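Local coordinates for putative beta-glucosidase (Bifidobacterium adolescentis, PDB 5WAB), which hydrolyses beta-glucosidic linkages as a family 3 glycoside hydrolase and may also release terminal arabinopyranose from the ginsenoside Rb2, at residues Gln144-Asn158 / Gln192-Asn204. Residues are numbered along the deposited sequence; the frame is centred on the assembly and turned at random.
Sequences QSKGVGTSLKHFAAN and QPWTIMCSYNRIN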
# COMPACT_ATOMS: atom_id res chain seq x y z
N GLN A 144 -5.53 -13.45 -9.59
CA GLN A 144 -6.73 -14.23 -9.86
C GLN A 144 -7.00 -14.39 -11.35
O GLN A 144 -7.74 -15.29 -11.74
CB GLN A 144 -7.92 -13.59 -9.14
CG GLN A 144 -7.74 -13.55 -7.61
CD GLN A 144 -9.00 -13.13 -6.85
OE1 GLN A 144 -9.05 -13.20 -5.62
NE2 GLN A 144 -10.02 -12.70 -7.58
N SER A 145 -6.37 -13.56 -12.20
CA SER A 145 -6.49 -13.77 -13.64
C SER A 145 -5.85 -15.08 -14.07
O SER A 145 -6.11 -15.55 -15.18
CB SER A 145 -5.86 -12.61 -14.41
OG SER A 145 -4.44 -12.62 -14.31
N LYS A 146 -5.01 -15.67 -13.22
CA LYS A 146 -4.40 -16.96 -13.49
C LYS A 146 -5.11 -18.10 -12.77
O LYS A 146 -4.66 -19.25 -12.87
CB LYS A 146 -2.93 -16.94 -13.07
CG LYS A 146 -2.11 -15.90 -13.78
CD LYS A 146 -1.94 -16.24 -15.25
CE LYS A 146 -1.02 -15.24 -15.93
NZ LYS A 146 -0.65 -15.69 -17.30
N GLY A 147 -6.20 -17.82 -12.07
CA GLY A 147 -6.95 -18.82 -11.36
C GLY A 147 -6.54 -19.07 -9.93
O GLY A 147 -6.99 -20.06 -9.34
N VAL A 148 -5.70 -18.20 -9.34
CA VAL A 148 -5.21 -18.36 -7.98
C VAL A 148 -5.82 -17.27 -7.10
O VAL A 148 -5.96 -16.13 -7.54
CB VAL A 148 -3.67 -18.29 -7.93
CG1 VAL A 148 -3.17 -18.52 -6.52
CG2 VAL A 148 -3.07 -19.30 -8.89
N GLY A 149 -6.19 -17.64 -5.87
CA GLY A 149 -6.82 -16.68 -4.99
C GLY A 149 -5.83 -15.77 -4.28
O GLY A 149 -4.66 -16.11 -4.09
N THR A 150 -6.32 -14.61 -3.87
CA THR A 150 -5.59 -13.66 -3.04
C THR A 150 -6.31 -13.51 -1.71
O THR A 150 -7.36 -14.11 -1.48
CB THR A 150 -5.45 -12.29 -3.70
OG1 THR A 150 -6.74 -11.68 -3.83
CG2 THR A 150 -4.82 -12.41 -5.06
N SER A 151 -5.75 -12.68 -0.83
CA SER A 151 -6.34 -12.42 0.48
C SER A 151 -6.13 -10.94 0.84
O SER A 151 -5.11 -10.58 1.43
CB SER A 151 -5.75 -13.36 1.53
OG SER A 151 -6.53 -13.37 2.71
N LEU A 152 -7.08 -10.10 0.44
CA LEU A 152 -7.08 -8.70 0.86
C LEU A 152 -7.00 -8.63 2.38
O LEU A 152 -7.88 -9.13 3.07
CB LEU A 152 -8.35 -8.02 0.35
CG LEU A 152 -8.41 -6.50 0.37
CD1 LEU A 152 -7.24 -5.93 -0.43
CD2 LEU A 152 -9.74 -6.02 -0.20
N LYS A 153 -5.92 -8.05 2.89
CA LYS A 153 -5.41 -8.39 4.21
C LYS A 153 -5.68 -7.31 5.25
O LYS A 153 -5.45 -6.12 5.00
CB LYS A 153 -3.91 -8.69 4.14
CG LYS A 153 -3.54 -9.98 4.84
CD LYS A 153 -2.16 -10.48 4.43
CE LYS A 153 -1.05 -9.56 4.89
NZ LYS A 153 0.27 -10.21 4.66
N HIS A 154 -6.13 -7.77 6.42
CA HIS A 154 -6.28 -7.04 7.68
C HIS A 154 -7.41 -6.02 7.63
O HIS A 154 -7.19 -4.82 7.80
CB HIS A 154 -4.96 -6.38 8.08
CG HIS A 154 -3.81 -7.32 8.03
ND1 HIS A 154 -2.52 -6.91 7.75
CD2 HIS A 154 -3.74 -8.67 8.21
CE1 HIS A 154 -1.72 -7.96 7.77
NE2 HIS A 154 -2.43 -9.04 8.04
N PHE A 155 -8.62 -6.53 7.46
CA PHE A 155 -9.83 -5.73 7.38
C PHE A 155 -10.47 -5.71 8.77
O PHE A 155 -10.96 -6.73 9.25
CB PHE A 155 -10.76 -6.35 6.33
CG PHE A 155 -12.03 -5.60 6.08
CD1 PHE A 155 -12.02 -4.35 5.50
CD2 PHE A 155 -13.25 -6.20 6.36
CE1 PHE A 155 -13.20 -3.67 5.26
CE2 PHE A 155 -14.44 -5.53 6.11
CZ PHE A 155 -14.41 -4.27 5.56
N ALA A 156 -10.44 -4.55 9.44
CA ALA A 156 -9.83 -3.33 8.93
C ALA A 156 -9.15 -2.54 10.05
O ALA A 156 -9.20 -2.95 11.22
CB ALA A 156 -10.87 -2.45 8.24
N ALA A 157 -8.52 -1.43 9.66
CA ALA A 157 -7.95 -0.46 10.60
C ALA A 157 -6.86 -1.08 11.46
O ALA A 157 -6.83 -0.91 12.69
CB ALA A 157 -9.04 0.18 11.46
N ASN A 158 -5.95 -1.81 10.81
CA ASN A 158 -4.78 -2.40 11.47
C ASN A 158 -3.57 -1.53 11.10
O ASN A 158 -2.79 -1.85 10.20
CB ASN A 158 -4.59 -3.85 11.03
CG ASN A 158 -3.48 -4.56 11.78
OD1 ASN A 158 -2.88 -4.01 12.71
ND2 ASN A 158 -3.14 -5.76 11.34
N GLN A 192 -12.61 -8.83 -7.12
CA GLN A 192 -13.47 -9.52 -6.18
C GLN A 192 -12.56 -10.55 -5.54
O GLN A 192 -12.48 -11.69 -6.02
CB GLN A 192 -14.68 -10.17 -6.85
CG GLN A 192 -15.92 -9.27 -7.02
CD GLN A 192 -16.73 -9.10 -5.74
OE1 GLN A 192 -16.57 -9.86 -4.77
NE2 GLN A 192 -17.62 -8.11 -5.72
N PRO A 193 -11.85 -10.18 -4.48
CA PRO A 193 -10.86 -11.10 -3.92
C PRO A 193 -11.56 -12.35 -3.41
O PRO A 193 -12.58 -12.27 -2.72
CB PRO A 193 -10.22 -10.29 -2.79
CG PRO A 193 -10.66 -8.87 -3.01
CD PRO A 193 -11.98 -8.95 -3.68
N TRP A 194 -11.02 -13.50 -3.77
CA TRP A 194 -11.67 -14.73 -3.36
C TRP A 194 -11.58 -14.94 -1.85
O TRP A 194 -12.33 -15.75 -1.30
CB TRP A 194 -11.07 -15.91 -4.14
CG TRP A 194 -11.27 -15.77 -5.64
CD1 TRP A 194 -12.09 -14.86 -6.27
CD2 TRP A 194 -10.66 -16.54 -6.69
NE1 TRP A 194 -12.02 -15.02 -7.64
CE2 TRP A 194 -11.15 -16.05 -7.92
CE3 TRP A 194 -9.75 -17.60 -6.70
CZ2 TRP A 194 -10.76 -16.58 -9.15
CZ3 TRP A 194 -9.36 -18.13 -7.92
CH2 TRP A 194 -9.86 -17.62 -9.12
N THR A 195 -10.72 -14.18 -1.17
CA THR A 195 -10.49 -14.33 0.26
C THR A 195 -10.14 -12.96 0.84
O THR A 195 -9.50 -12.14 0.17
CB THR A 195 -9.37 -15.36 0.51
OG1 THR A 195 -9.86 -16.67 0.20
CG2 THR A 195 -8.92 -15.35 1.95
N ILE A 196 -10.60 -12.71 2.06
CA ILE A 196 -10.24 -11.52 2.82
C ILE A 196 -9.77 -11.98 4.20
O ILE A 196 -10.34 -12.91 4.77
CB ILE A 196 -11.44 -10.55 2.95
CG1 ILE A 196 -11.70 -9.87 1.60
CG2 ILE A 196 -11.19 -9.51 4.04
CD1 ILE A 196 -12.79 -8.83 1.67
N MET A 197 -8.73 -11.34 4.71
CA MET A 197 -8.22 -11.62 6.05
C MET A 197 -8.59 -10.47 6.98
O MET A 197 -8.25 -9.31 6.70
CB MET A 197 -6.71 -11.82 6.06
CG MET A 197 -6.15 -12.13 7.44
SD MET A 197 -4.38 -12.47 7.46
CE MET A 197 -4.23 -13.50 6.00
N CYS A 198 -9.27 -10.78 8.07
CA CYS A 198 -9.61 -9.76 9.05
C CYS A 198 -8.40 -9.47 9.94
O CYS A 198 -7.45 -10.26 10.02
CB CYS A 198 -10.80 -10.20 9.91
SG CYS A 198 -10.35 -11.28 11.29
N SER A 199 -8.44 -8.33 10.61
CA SER A 199 -7.35 -7.88 11.45
C SER A 199 -7.48 -8.43 12.87
O SER A 199 -8.54 -8.88 13.29
CB SER A 199 -7.29 -6.35 11.48
OG SER A 199 -8.50 -5.81 11.99
N TYR A 200 -6.37 -8.36 13.61
CA TYR A 200 -6.37 -8.79 15.01
C TYR A 200 -7.12 -7.82 15.91
O TYR A 200 -7.68 -8.24 16.93
CB TYR A 200 -4.94 -8.92 15.54
CG TYR A 200 -4.16 -10.14 15.12
CD1 TYR A 200 -4.49 -11.40 15.60
CD2 TYR A 200 -3.06 -10.03 14.28
CE1 TYR A 200 -3.77 -12.51 15.23
CE2 TYR A 200 -2.33 -11.13 13.91
CZ TYR A 200 -2.69 -12.37 14.39
OH TYR A 200 -1.96 -13.48 14.01
N ASN A 201 -7.11 -6.53 15.58
CA ASN A 201 -7.48 -5.52 16.55
C ASN A 201 -9.00 -5.41 16.65
O ASN A 201 -9.75 -5.96 15.85
CB ASN A 201 -6.90 -4.16 16.17
CG ASN A 201 -7.34 -3.70 14.80
OD1 ASN A 201 -6.79 -4.13 13.78
ND2 ASN A 201 -8.34 -2.82 14.76
N ARG A 202 -9.43 -4.65 17.66
CA ARG A 202 -10.82 -4.27 17.81
C ARG A 202 -11.05 -2.91 17.16
O ARG A 202 -10.14 -2.08 17.07
CB ARG A 202 -11.21 -4.19 19.29
CG ARG A 202 -11.19 -5.51 20.05
CD ARG A 202 -11.54 -5.29 21.52
NE ARG A 202 -10.52 -4.50 22.20
CZ ARG A 202 -10.72 -3.81 23.32
NH1 ARG A 202 -11.91 -3.80 23.91
NH2 ARG A 202 -9.72 -3.12 23.86
N ILE A 203 -12.28 -2.69 16.70
CA ILE A 203 -12.71 -1.39 16.20
C ILE A 203 -13.91 -0.98 17.04
O ILE A 203 -14.99 -1.59 16.93
CB ILE A 203 -13.06 -1.41 14.71
CG1 ILE A 203 -11.82 -1.79 13.89
CG2 ILE A 203 -13.63 -0.06 14.28
CD1 ILE A 203 -12.10 -1.98 12.41
N ASN A 204 -13.73 0.03 17.88
CA ASN A 204 -14.78 0.51 18.78
C ASN A 204 -15.30 -0.61 19.67
O ASN A 204 -16.51 -0.76 19.87
CB ASN A 204 -15.92 1.16 17.98
CG ASN A 204 -15.46 2.39 17.21
OD1 ASN A 204 -14.73 3.22 17.74
ND2 ASN A 204 -15.87 2.49 15.95
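With CG opposite its carbonyl carbon (chi1 -61°) and the chain extended beyond, Gln144 lays its amide over one face of the Trp194 indole. The glutamine and the tryptophan reach over one another from opposing directions, the amide stacked on the indole with a tilt of 29° and CD of Gln144 riding toward the ring's rim. From there the amide grips the backbone twice: Trp194 N donates to Gln144 OE1 at 2.7 Å, and Gln144 NE2 reaches Gln192 O at 3.1 Å in a nearly straight bond that arrives from above that carbonyl's plane. The far edge of the indole abuts Gly147, the glycine of the Schellman motif ending helix 129-144, with CZ3 of Trp194 3.4 Å from Gly147 O.

Beyond this clasp run two neighbouring parallel strands, 149-153 and 195-198, of the TIM-barrel-like N-terminal domain of GH3 enzymes. Met197 N bonds Leu152 O at 2.9 Å, and Met197 O takes Phe155 N in its carbonyl plane, on a lone pair, also at 2.9 Å. The register slips by one between Lys153 and Phe155, a beta bulge. Leu152 and Ile196 share one sheet face, where helix 182-190 packs over both. On the other, Met197 runs alongside Lys153, its chain extended as far as SD, which lies 3.7 Å from Lys153 CG and meets the edge of the His154 ring; the bend at the last torsion sets CE against the lysine's CG and CD. Lys153 NZ goes on to a salt bridge with Glu123, while the His154 imidazole bonds Tyr124 and a glycerol, which may mark a pocket. Past the cis peptide preceding Ala156, Ile203 CD1 packs 3.9 Å from Ala157 CB.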